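Local coordinates for protein phenol hydroxylase component phO (Pseudomonas stutzeri, PDB 3U52) that probably serves as a small ubiquitin-like accessory subunit of the multicomponent phenol hydroxylase, an enzyme that hydroxylates phenol to catechol, at residues E[67-81]-E[99-113]. Numbering follows the deposited sequence.
Sequences DSAKADFLNAEWLLN and DHKSMLTVTTPGLKG
Ser102 and Asn81 meet where antiparallel strands 102-107 and 77-80 come together, two neighbours in the mixed 2-1-5-3-4 sheet of a ubiquitin-like beta-grasp fold; strand 24-29 flanks 102-107 on its other side. The Asn81 amide reaches Ser102 OG through ND2 (2.9 Å), nearly in the amide plane, and Ser102 OG in turn donates to Asp99 OD1, which also bridges to a basic side chain of another protein's chain. Met103 closes a ring with Asn81: its O takes the Asn81 N-H, and its own N-H goes to Asn81 OD1 (3.0 Å), tilted 28° from the carbonyl plane. An alanine in place of Asn81 would probably strand the Met103 N-H and deprive the Ser102 hydroxyl of a donor that helps fix its rotation. Leu104 brings CB to the edge of the Trp78 indole at CZ3, while its CD2 packs on Leu80 CD1. Thr105 and Thr107 form paired backbone bonds with Leu79 and Glu77, respectively. Between them Val106 lays CB over the six-membered ring of Trp78, 3.7 Å from the centroid, a CH-pi contact only 10° off the normal; its CG2, anti to the backbone N, presses on Ala76 CB (3.6 Å) and the Phe73 edge. Thr108 CG2 also touches Phe73, while OG1 is bonded to Trp30. A type II turn from Thr108 then delivers Leu111, whose CD1 rests 3.7 Å from Ala71 CA and whose CB meets Asp67 OD2 at 3.5 Å. That oxygen, also bonded to His33, accepts the Gly113 N-H on its syn side at 3.3 Å.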
# COMPACT_ATOMS: atom_id res chain seq x y z
N ASP E 67 -45.72 36.56 1.09
CA ASP E 67 -46.40 37.58 0.26
C ASP E 67 -47.51 37.07 -0.70
O ASP E 67 -48.31 37.88 -1.20
CB ASP E 67 -45.40 38.33 -0.61
CG ASP E 67 -44.50 39.25 0.15
OD1 ASP E 67 -44.68 39.40 1.38
OD2 ASP E 67 -43.60 39.84 -0.50
N SER E 68 -47.54 35.77 -0.99
CA SER E 68 -48.43 35.22 -2.01
C SER E 68 -49.91 35.53 -1.72
O SER E 68 -50.66 35.96 -2.60
CB SER E 68 -48.28 33.70 -2.10
OG SER E 68 -48.95 33.18 -3.24
N ALA E 69 -50.31 35.29 -0.47
CA ALA E 69 -51.71 35.48 -0.06
C ALA E 69 -52.16 36.95 -0.18
O ALA E 69 -53.35 37.22 -0.39
CB ALA E 69 -51.92 34.94 1.36
N LYS E 70 -51.21 37.89 -0.09
CA LYS E 70 -51.52 39.33 -0.18
C LYS E 70 -51.50 39.90 -1.61
O LYS E 70 -51.90 41.04 -1.82
CB LYS E 70 -50.56 40.13 0.72
CG LYS E 70 -50.25 39.48 2.09
CD LYS E 70 -49.27 40.31 2.90
CE LYS E 70 -48.86 39.59 4.19
NZ LYS E 70 -47.79 40.34 4.93
N ALA E 71 -51.02 39.12 -2.58
CA ALA E 71 -50.71 39.63 -3.93
C ALA E 71 -51.93 39.59 -4.84
O ALA E 71 -52.61 38.54 -4.91
CB ALA E 71 -49.61 38.77 -4.55
N ASP E 72 -52.21 40.68 -5.55
CA ASP E 72 -53.18 40.66 -6.66
C ASP E 72 -52.38 40.68 -7.96
O ASP E 72 -52.15 41.78 -8.51
CB ASP E 72 -54.12 41.89 -6.61
CG ASP E 72 -55.39 41.76 -7.53
OD1 ASP E 72 -55.51 40.87 -8.42
OD2 ASP E 72 -56.31 42.59 -7.33
N PHE E 73 -51.92 39.51 -8.42
CA PHE E 73 -51.12 39.44 -9.65
C PHE E 73 -52.11 39.84 -10.74
O PHE E 73 -53.26 39.51 -10.63
CB PHE E 73 -50.65 37.99 -9.90
CG PHE E 73 -49.71 37.44 -8.84
CD1 PHE E 73 -48.43 37.94 -8.69
CD2 PHE E 73 -50.11 36.40 -8.01
CE1 PHE E 73 -47.55 37.41 -7.69
CE2 PHE E 73 -49.24 35.88 -7.01
CZ PHE E 73 -47.95 36.40 -6.87
N LEU E 74 -51.78 40.55 -11.80
CA LEU E 74 -52.97 40.88 -12.70
C LEU E 74 -53.22 42.35 -12.64
O LEU E 74 -53.07 43.04 -13.65
CB LEU E 74 -54.27 40.13 -12.27
CG LEU E 74 -55.52 39.69 -13.11
CD1 LEU E 74 -56.72 40.57 -12.92
CD2 LEU E 74 -55.30 39.45 -14.60
N ASN E 75 -53.55 42.83 -11.45
CA ASN E 75 -53.56 44.27 -11.24
C ASN E 75 -52.20 44.76 -10.79
O ASN E 75 -52.02 45.96 -10.59
CB ASN E 75 -54.65 44.70 -10.26
CG ASN E 75 -56.06 44.25 -10.70
OD1 ASN E 75 -56.49 44.49 -11.84
ND2 ASN E 75 -56.76 43.57 -9.81
N ALA E 76 -51.22 43.85 -10.69
CA ALA E 76 -49.80 44.20 -10.48
C ALA E 76 -49.19 44.80 -11.75
O ALA E 76 -49.89 44.98 -12.75
CB ALA E 76 -49.01 42.94 -10.01
N GLU E 77 -47.90 45.09 -11.74
CA GLU E 77 -47.26 45.63 -12.94
C GLU E 77 -46.58 44.54 -13.79
O GLU E 77 -45.83 43.74 -13.23
CB GLU E 77 -46.22 46.62 -12.52
CG GLU E 77 -46.84 47.75 -11.76
CD GLU E 77 -45.92 48.93 -11.69
OE1 GLU E 77 -46.16 49.81 -10.82
OE2 GLU E 77 -44.94 48.98 -12.50
N TRP E 78 -46.79 44.54 -15.10
CA TRP E 78 -46.39 43.38 -15.91
C TRP E 78 -45.48 43.79 -17.00
O TRP E 78 -45.65 44.86 -17.60
CB TRP E 78 -47.61 42.63 -16.54
CG TRP E 78 -48.44 41.86 -15.60
CD1 TRP E 78 -49.54 42.32 -14.89
CD2 TRP E 78 -48.29 40.47 -15.26
NE1 TRP E 78 -50.04 41.31 -14.10
CE2 TRP E 78 -49.30 40.16 -14.31
CE3 TRP E 78 -47.39 39.47 -15.65
CZ2 TRP E 78 -49.44 38.87 -13.76
CZ3 TRP E 78 -47.52 38.20 -15.09
CH2 TRP E 78 -48.53 37.91 -14.16
N LEU E 79 -44.50 42.94 -17.28
CA LEU E 79 -43.70 43.09 -18.50
C LEU E 79 -43.89 41.80 -19.25
O LEU E 79 -44.06 40.75 -18.65
CB LEU E 79 -42.21 43.25 -18.19
CG LEU E 79 -41.53 44.56 -17.73
CD1 LEU E 79 -42.25 45.21 -16.61
CD2 LEU E 79 -40.09 44.27 -17.34
N LEU E 80 -43.80 41.88 -20.57
CA LEU E 80 -43.84 40.70 -21.43
C LEU E 80 -42.67 40.85 -22.35
O LEU E 80 -42.63 41.78 -23.13
CB LEU E 80 -45.13 40.61 -22.25
CG LEU E 80 -45.14 39.62 -23.42
CD1 LEU E 80 -45.05 38.17 -22.87
CD2 LEU E 80 -46.41 39.80 -24.25
N ASN E 81 -41.71 39.92 -22.24
CA ASN E 81 -40.49 39.99 -23.03
C ASN E 81 -39.75 41.34 -22.88
O ASN E 81 -39.18 41.87 -23.83
CB ASN E 81 -40.75 39.58 -24.50
CG ASN E 81 -41.33 38.18 -24.58
OD1 ASN E 81 -40.88 37.31 -23.84
ND2 ASN E 81 -42.39 37.97 -25.42
N ASP E 99 -46.54 34.24 -26.51
CA ASP E 99 -46.17 33.14 -27.40
C ASP E 99 -45.15 32.19 -26.71
O ASP E 99 -44.82 32.36 -25.52
CB ASP E 99 -45.65 33.68 -28.73
CG ASP E 99 -44.33 34.43 -28.60
OD1 ASP E 99 -43.56 34.26 -27.60
OD2 ASP E 99 -44.03 35.17 -29.57
N HIS E 100 -44.71 31.16 -27.44
CA HIS E 100 -43.90 30.08 -26.85
C HIS E 100 -42.57 30.65 -26.36
O HIS E 100 -41.94 31.44 -27.04
CB HIS E 100 -43.74 28.97 -27.89
CG HIS E 100 -42.85 27.84 -27.49
ND1 HIS E 100 -43.14 26.98 -26.46
CD2 HIS E 100 -41.68 27.42 -28.03
CE1 HIS E 100 -42.19 26.06 -26.38
NE2 HIS E 100 -41.28 26.32 -27.32
N LYS E 101 -42.19 30.27 -25.15
CA LYS E 101 -40.97 30.78 -24.50
C LYS E 101 -40.90 32.31 -24.24
O LYS E 101 -39.82 32.90 -24.06
CB LYS E 101 -39.73 30.24 -25.24
CG LYS E 101 -39.41 28.78 -24.89
CD LYS E 101 -37.94 28.44 -25.25
CE LYS E 101 -37.89 28.03 -26.73
NZ LYS E 101 -36.50 28.08 -27.23
N SER E 102 -42.06 32.96 -24.19
CA SER E 102 -42.16 34.31 -23.59
C SER E 102 -41.83 34.26 -22.10
O SER E 102 -42.07 33.24 -21.41
CB SER E 102 -43.57 34.90 -23.81
OG SER E 102 -43.65 35.36 -25.15
N MET E 103 -41.36 35.38 -21.59
CA MET E 103 -41.26 35.55 -20.14
C MET E 103 -42.10 36.73 -19.74
O MET E 103 -41.89 37.82 -20.26
CB MET E 103 -39.82 35.80 -19.69
CG MET E 103 -39.70 35.79 -18.14
SD MET E 103 -38.07 35.78 -17.53
CE MET E 103 -37.92 34.09 -17.12
N LEU E 104 -43.05 36.49 -18.86
CA LEU E 104 -43.70 37.52 -18.10
C LEU E 104 -42.92 37.90 -16.80
O LEU E 104 -42.45 37.01 -16.05
CB LEU E 104 -45.07 37.01 -17.69
CG LEU E 104 -46.07 36.76 -18.84
CD1 LEU E 104 -47.21 35.91 -18.33
CD2 LEU E 104 -46.59 38.10 -19.44
N THR E 105 -42.80 39.20 -16.52
CA THR E 105 -42.23 39.69 -15.25
C THR E 105 -43.36 40.33 -14.51
O THR E 105 -44.06 41.13 -15.11
CB THR E 105 -41.09 40.72 -15.49
OG1 THR E 105 -40.04 40.10 -16.24
CG2 THR E 105 -40.48 41.26 -14.18
N VAL E 106 -43.57 40.00 -13.25
CA VAL E 106 -44.67 40.61 -12.51
C VAL E 106 -44.14 41.25 -11.26
O VAL E 106 -43.54 40.57 -10.44
CB VAL E 106 -45.82 39.64 -12.15
CG1 VAL E 106 -45.35 38.32 -11.49
CG2 VAL E 106 -46.89 40.35 -11.25
N THR E 107 -44.33 42.56 -11.13
CA THR E 107 -43.88 43.32 -9.97
C THR E 107 -45.10 43.72 -9.16
O THR E 107 -46.06 44.28 -9.71
CB THR E 107 -43.05 44.54 -10.42
OG1 THR E 107 -41.81 44.08 -11.00
CG2 THR E 107 -42.71 45.48 -9.25
N THR E 108 -45.06 43.43 -7.87
CA THR E 108 -46.15 43.68 -6.93
C THR E 108 -45.73 44.76 -5.91
O THR E 108 -45.15 44.46 -4.88
CB THR E 108 -46.53 42.38 -6.15
OG1 THR E 108 -45.35 41.81 -5.54
CG2 THR E 108 -47.18 41.32 -7.10
N PRO E 109 -46.01 46.04 -6.22
CA PRO E 109 -45.70 47.15 -5.28
C PRO E 109 -46.11 46.85 -3.85
O PRO E 109 -47.20 46.36 -3.60
CB PRO E 109 -46.57 48.29 -5.82
CG PRO E 109 -46.57 48.00 -7.34
CD PRO E 109 -46.62 46.51 -7.47
N GLY E 110 -45.22 47.09 -2.92
CA GLY E 110 -45.58 46.88 -1.52
C GLY E 110 -45.27 45.49 -1.02
O GLY E 110 -45.28 45.23 0.20
N LEU E 111 -44.99 44.57 -1.95
CA LEU E 111 -44.61 43.22 -1.54
C LEU E 111 -43.23 43.00 -2.14
O LEU E 111 -43.09 42.67 -3.32
CB LEU E 111 -45.63 42.19 -2.02
CG LEU E 111 -47.07 42.41 -1.55
CD1 LEU E 111 -47.96 41.41 -2.18
CD2 LEU E 111 -47.22 42.39 -0.03
N LYS E 112 -42.21 43.23 -1.31
CA LYS E 112 -40.85 43.26 -1.79
C LYS E 112 -39.99 42.18 -1.13
O LYS E 112 -38.79 42.26 -1.12
CB LYS E 112 -40.24 44.63 -1.56
CG LYS E 112 -40.17 44.97 -0.10
CD LYS E 112 -39.42 46.27 0.14
CE LYS E 112 -39.78 46.82 1.50
NZ LYS E 112 -39.42 45.87 2.57
N GLY E 113 -40.61 41.18 -0.56
CA GLY E 113 -39.84 40.06 -0.09
C GLY E 113 -39.43 40.28 1.36
O GLY E 113 -39.75 41.32 1.99